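Local coordinates for protein malate dehydrogenase (Entamoeba histolytica, PDB 3I0P) that probably catalyses the NAD-dependent interconversion of malate and oxaloacetate, as a member of the malate/L-lactate dehydrogenase family, at residues A[15-20]-A[53-58]; A[99-104]-A[131-136]. One frame throughout, in Å; residues are numbered along the deposited sequence. Where two conformers were deposited one is given.

Overall arrangement
Both contacts are buried and join helices through a methionine, but they hold different elements and do not touch, their nearest atoms being about 12 Å apart. Interaction 1 binds helix 11-24 to helix 55-64 beside the C-terminal helix 346-359, using aromatic rings: a methionine lies over a phenylalanine face and a second ring approaches it obliquely. Interaction 2 pairs helices 93-111 and 127-136, which are linked in sequence through strand 113-121 of the large mixed sheet; its methionine meets only aliphatic groups and a backbone nitrogen. Helix 29-45 packs against both regions, touching residues 15-20 and 99-104. In interaction 2 the side chain of Ser-131 is about 9 Å from a bound NAD.

Interaction 1: residues A[15-20]-A[53-58]; sequences KEFMYQ and QRFKTV
One face of the Phe-55 ring carries the side chain of Met-18, whose CG sits 3.2 Å above the ring plane and is displaced toward the rim. That methylene makes a CH-pi contact, with CG 3.4 Å from the centroid of the Phe-55 ring and 19° off the ring normal. Beyond it the thioether stays over the same ring, Met-18 SD lying 4.3 Å from the centroid of Phe-55. Phe-17 CE2 approaches the Phe-55 ring obliquely, 4.4 Å from Phe-55 CE2. Phe-55 is in the first turn of helix 55-64, and its CG is anti to the backbone N (chi1 -175°), which sends the ring out toward helix 11-24. Met-18 runs the other way past it, its chain kinked at the second and third torsions. Leu-355 of helix 346-359 touches both phenylalanines, while Leu-39 of helix 29-45 packs on Met-18, so the side chains are buried among four helices. The arrangement is a Met-aromatic contact in a helix-packing core, joining the middle of helix 11-24 to the first turn of helix 55-64, with helix 346-359 packed alongside.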
loop_
_atom_site.group_PDB
_atom_site.type_symbol
_atom_site.label_atom_id
_atom_site.label_comp_id
_atom_site.label_asym_id
_atom_site.label_seq_id
_atom_site.Cartn_x
_atom_site.Cartn_y
_atom_site.Cartn_z
ATOM N N LYS A 15 21.451 -2.967 24.222
ATOM C CA LYS A 15 21.735 -4.095 23.321
ATOM C C LYS A 15 22.191 -5.328 24.073
ATOM O O LYS A 15 21.587 -6.391 23.944
ATOM C CB LYS A 15 22.883 -3.723 22.374
ATOM C CG LYS A 15 22.559 -3.469 20.933
ATOM C CD LYS A 15 23.848 -3.128 20.202
ATOM C CE LYS A 15 23.828 -3.599 18.747
ATOM N NZ LYS A 15 24.524 -2.613 17.857
ATOM N N GLU A 16 23.270 -5.177 24.846
ATOM C CA GLU A 16 23.896 -6.272 25.592
ATOM C C GLU A 16 22.967 -6.829 26.654
ATOM O O GLU A 16 22.920 -8.040 26.875
ATOM C CB GLU A 16 25.196 -5.792 26.248
ATOM C CG GLU A 16 25.660 -6.624 27.453
ATOM C CD GLU A 16 26.390 -7.905 27.065
ATOM O OE1 GLU A 16 26.393 -8.267 25.868
ATOM O OE2 GLU A 16 26.961 -8.554 27.963
ATOM N N PHE A 17 22.225 -5.932 27.298
ATOM C CA PHE A 17 21.351 -6.290 28.417
ATOM C C PHE A 17 20.221 -7.163 27.932
ATOM O O PHE A 17 19.895 -8.172 28.546
ATOM C CB PHE A 17 20.784 -5.033 29.077
ATOM C CG PHE A 17 19.774 -5.316 30.148
ATOM C CD1 PHE A 17 20.179 -5.781 31.402
ATOM C CD2 PHE A 17 18.416 -5.115 29.912
ATOM C CE1 PHE A 17 19.243 -6.045 32.408
ATOM C CE2 PHE A 17 17.466 -5.377 30.910
ATOM C CZ PHE A 17 17.880 -5.842 32.161
ATOM N N MET A 18 19.649 -6.766 26.802
ATOM C CA MET A 18 18.523 -7.459 26.202
ATOM C C MET A 18 18.938 -8.888 25.850
ATOM O O MET A 18 18.210 -9.844 26.107
ATOM C CB MET A 18 18.075 -6.683 24.971
ATOM C CG MET A 18 16.595 -6.454 24.898
ATOM S SD MET A 18 16.043 -4.840 24.305
ATOM C CE MET A 18 17.133 -4.519 22.908
ATOM N N TYR A 19 20.140 -9.019 25.305
ATOM C CA TYR A 19 20.686 -10.294 24.885
ATOM C C TYR A 19 21.009 -11.212 26.074
ATOM O O TYR A 19 20.792 -12.426 26.000
ATOM C CB TYR A 19 21.910 -10.021 24.017
ATOM C CG TYR A 19 22.823 -11.183 23.719
ATOM C CD1 TYR A 19 22.463 -12.172 22.802
ATOM C CD2 TYR A 19 24.081 -11.259 24.313
ATOM C CE1 TYR A 19 23.330 -13.238 22.512
ATOM C CE2 TYR A 19 24.954 -12.313 24.032
ATOM C CZ TYR A 19 24.571 -13.294 23.131
ATOM O OH TYR A 19 25.435 -14.321 22.858
ATOM N N GLN A 20 21.514 -10.639 27.169
ATOM C CA GLN A 20 21.805 -11.437 28.360
ATOM C C GLN A 20 20.521 -11.923 29.035
ATOM O O GLN A 20 20.427 -13.086 29.425
ATOM C CB GLN A 20 22.700 -10.696 29.358
ATOM C CG GLN A 20 24.096 -10.304 28.842
ATOM C CD GLN A 20 24.965 -11.480 28.393
ATOM O OE1 GLN A 20 24.930 -12.572 28.971
ATOM N NE2 GLN A 20 25.773 -11.241 27.358
ATOM N N GLN A 53 11.476 -0.323 25.845
ATOM C CA GLN A 53 10.335 0.188 26.637
ATOM C C GLN A 53 9.164 -0.787 26.670
ATOM O O GLN A 53 8.145 -0.546 27.329
ATOM C CB GLN A 53 9.883 1.558 26.133
ATOM C CG GLN A 53 10.941 2.626 26.322
ATOM C CD GLN A 53 10.514 4.003 25.846
ATOM O OE1 GLN A 53 11.316 4.741 25.259
ATOM N NE2 GLN A 53 9.253 4.365 26.101
ATOM N N ARG A 54 9.343 -1.905 25.976
ATOM C CA ARG A 54 8.315 -2.911 25.841
ATOM C C ARG A 54 8.937 -4.283 26.052
ATOM O O ARG A 54 8.271 -5.303 25.943
ATOM C CB ARG A 54 7.713 -2.799 24.444
ATOM C CG ARG A 54 6.223 -3.051 24.353
ATOM C CD ARG A 54 5.405 -2.312 25.420
ATOM N NE ARG A 54 5.325 -0.877 25.174
ATOM C CZ ARG A 54 4.894 0.004 26.073
ATOM N NH1 ARG A 54 4.512 -0.417 27.273
ATOM N NH2 ARG A 54 4.846 1.304 25.783
ATOM N N PHE A 55 10.224 -4.297 26.372
ATOM C CA PHE A 55 10.977 -5.529 26.531
ATOM C C PHE A 55 10.343 -6.435 27.571
ATOM O O PHE A 55 10.037 -7.596 27.281
ATOM C CB PHE A 55 12.426 -5.207 26.913
ATOM C CG PHE A 55 13.327 -6.403 26.994
ATOM C CD1 PHE A 55 13.423 -7.296 25.932
ATOM C CD2 PHE A 55 14.109 -6.612 28.120
ATOM C CE1 PHE A 55 14.268 -8.397 26.000
ATOM C CE2 PHE A 55 14.958 -7.698 28.203
ATOM C CZ PHE A 55 15.047 -8.595 27.138
ATOM N N LYS A 56 10.122 -5.894 28.769
ATOM C CA LYS A 56 9.601 -6.688 29.874
ATOM C C LYS A 56 8.188 -7.253 29.643
ATOM O O LYS A 56 7.981 -8.470 29.748
ATOM C CB LYS A 56 9.655 -5.934 31.201
ATOM C CG LYS A 56 9.546 -6.888 32.374
ATOM C CD LYS A 56 9.293 -6.199 33.694
ATOM C CE LYS A 56 8.694 -7.196 34.698
ATOM N NZ LYS A 56 7.238 -7.446 34.469
ATOM N N THR A 57 7.228 -6.377 29.344
ATOM C CA THR A 57 5.824 -6.795 29.282
ATOM C C THR A 57 5.457 -7.561 28.010
ATOM O O THR A 57 4.644 -8.482 28.063
ATOM C CB THR A 57 4.857 -5.616 29.450
ATOM O OG1 THR A 57 5.077 -4.675 28.398
ATOM C CG2 THR A 57 5.063 -4.929 30.804
ATOM N N VAL A 58 6.056 -7.199 26.878
ATOM C CA VAL A 58 5.651 -7.788 25.596
ATOM C C VAL A 58 6.457 -9.039 25.233
ATOM O O VAL A 58 6.008 -9.870 24.437
ATOM C CB VAL A 58 5.610 -6.709 24.462
ATOM C CG1 VAL A 58 5.367 -7.315 23.086
ATOM C CG2 VAL A 58 4.535 -5.682 24.781
#

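Interaction 2: residues A[99-104]-A[131-136]; sequences IGMKMA and SLLAAQ
Met-101 reaches from helix 93-111 toward helix 127-136 and meets three of its residues with successive parts of one side chain. A chi1 of 176° swings CG opposite the backbone N, out toward helix 127-136, and bends further along the chain carry SD and CE across that helix, past Ala-134 toward the backbone of Ser-131. CG of Met-101 lies 4.3 Å from CB of Leu-133, and SD comes to 4.0 Å from CB of Ala-134. At the end of the chain, the CE methyl of Met-101 is 4.4 Å from the backbone N of Ser-131. Leu-133 also points its CB toward helix 93-111, whereas the methyl of Ala-134 lies across the line between the helices, where the sulfur passes beside it. The axes of segments 99-104 and 131-136 run nearly in the same direction, 28° apart and 9.5 Å at closest approach. Ser-131 points its CB away from helix 93-111, and its OG is hydrogen-bonded to the carbonyl O of Gly-141 on strand 139-145. Met-103 and Ala-104 of helix 93-111 pack on Val-116 of strand 113-121. Between the side chains the contact is apolar: the thioether lies against the CB atoms of Leu-133 and Ala-134, which implies dispersion forces with little directional demand.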
loop_
_atom_site.group_PDB
_atom_site.type_symbol
_atom_site.label_atom_id
_atom_site.label_comp_id
_atom_site.label_asym_id
_atom_site.label_seq_id
_atom_site.Cartn_x
_atom_site.Cartn_y
_atom_site.Cartn_z
ATOM N N ILE A 99 14.501 -14.898 9.551
ATOM C CA ILE A 99 14.698 -16.070 8.712
ATOM C C ILE A 99 13.847 -16.002 7.425
ATOM O O ILE A 99 14.375 -16.188 6.323
ATOM C CB ILE A 99 14.481 -17.362 9.512
ATOM C CG1 ILE A 99 15.563 -17.457 10.597
ATOM C CG2 ILE A 99 14.459 -18.606 8.573
ATOM C CD1 ILE A 99 15.245 -18.425 11.714
ATOM N N GLY A 100 12.558 -15.684 7.574
ATOM C CA GLY A 100 11.636 -15.559 6.444
ATOM C C GLY A 100 12.081 -14.591 5.357
ATOM O O GLY A 100 12.050 -14.927 4.169
ATOM N N MET A 101 12.492 -13.393 5.757
ATOM C CA MET A 101 12.934 -12.378 4.808
ATOM C C MET A 101 14.298 -12.723 4.204
ATOM O O MET A 101 14.479 -12.630 2.991
ATOM C CB MET A 101 12.937 -10.978 5.451
ATOM C CG MET A 101 13.471 -9.865 4.551
ATOM S SD MET A 101 12.586 -9.621 2.989
ATOM C CE MET A 101 11.292 -8.483 3.475
ATOM N N LYS A 102 15.250 -13.136 5.040
ATOM C CA LYS A 102 16.558 -13.582 4.545
ATOM C C LYS A 102 16.363 -14.646 3.480
ATOM O O LYS A 102 17.076 -14.693 2.483
ATOM C CB LYS A 102 17.404 -14.153 5.674
ATOM C CG LYS A 102 18.255 -13.145 6.378
ATOM C CD LYS A 102 18.889 -13.735 7.640
ATOM C CE LYS A 102 19.939 -14.807 7.337
ATOM N NZ LYS A 102 20.463 -15.395 8.612
ATOM N N MET A 103 15.377 -15.497 3.722
ATOM C CA MET A 103 15.009 -16.570 2.829
ATOM C C MET A 103 14.382 -16.015 1.549
ATOM O O MET A 103 14.730 -16.450 0.451
ATOM C CB MET A 103 14.049 -17.486 3.566
ATOM C CG MET A 103 13.806 -18.811 2.930
ATOM S SD MET A 103 13.283 -20.010 4.175
ATOM C CE MET A 103 12.891 -21.347 3.045
ATOM N N ALA A 104 13.482 -15.040 1.683
ATOM C CA ALA A 104 12.916 -14.368 0.516
ATOM C C ALA A 104 13.981 -13.638 -0.318
ATOM O O ALA A 104 13.896 -13.611 -1.547
ATOM C CB ALA A 104 11.815 -13.418 0.932
ATOM N N SER A 131 12.101 -5.064 6.112
ATOM C CA SER A 131 12.263 -4.351 4.850
ATOM C C SER A 131 13.678 -3.801 4.706
ATOM O O SER A 131 14.237 -3.798 3.608
ATOM C CB SER A 131 11.223 -3.235 4.706
ATOM O OG SER A 131 9.956 -3.787 4.364
ATOM N N LEU A 132 14.258 -3.351 5.817
ATOM C CA LEU A 132 15.635 -2.865 5.807
ATOM C C LEU A 132 16.625 -3.967 5.415
ATOM O O LEU A 132 17.578 -3.711 4.686
ATOM C CB LEU A 132 16.017 -2.246 7.154
ATOM C CG LEU A 132 15.387 -0.899 7.521
ATOM C CD1 LEU A 132 15.645 -0.578 8.982
ATOM C CD2 LEU A 132 15.887 0.230 6.633
ATOM N N LEU A 133 16.391 -5.189 5.881
ATOM C CA LEU A 133 17.233 -6.315 5.501
ATOM C C LEU A 133 17.281 -6.462 3.984
ATOM O O LEU A 133 18.340 -6.711 3.413
ATOM C CB LEU A 133 16.736 -7.616 6.138
ATOM C CG LEU A 133 16.848 -7.807 7.655
ATOM C CD1 LEU A 133 16.151 -9.121 8.045
ATOM C CD2 LEU A 133 18.305 -7.790 8.154
ATOM N N ALA A 134 16.131 -6.296 3.337
ATOM C CA ALA A 134 16.034 -6.424 1.891
ATOM C C ALA A 134 16.771 -5.301 1.157
ATOM O O ALA A 134 17.496 -5.563 0.198
ATOM C CB ALA A 134 14.581 -6.496 1.461
ATOM N N ALA A 135 16.603 -4.064 1.624
ATOM C CA ALA A 135 17.269 -2.909 1.016
ATOM C C ALA A 135 18.809 -2.969 1.104
ATOM O O ALA A 135 19.513 -2.516 0.185
ATOM C CB ALA A 135 16.740 -1.627 1.601
ATOM N N GLN A 136 19.324 -3.541 2.194
ATOM C CA GLN A 136 20.769 -3.708 2.375
ATOM C C GLN A 136 21.385 -4.661 1.351
ATOM O O GLN A 136 22.548 -4.504 0.996
ATOM C CB GLN A 136 21.089 -4.213 3.775
ATOM C CG GLN A 136 20.989 -3.176 4.864
ATOM C CD GLN A 136 20.846 -3.821 6.244
ATOM O OE1 GLN A 136 21.384 -4.913 6.494
ATOM N NE2 GLN A 136 20.108 -3.154 7.141
#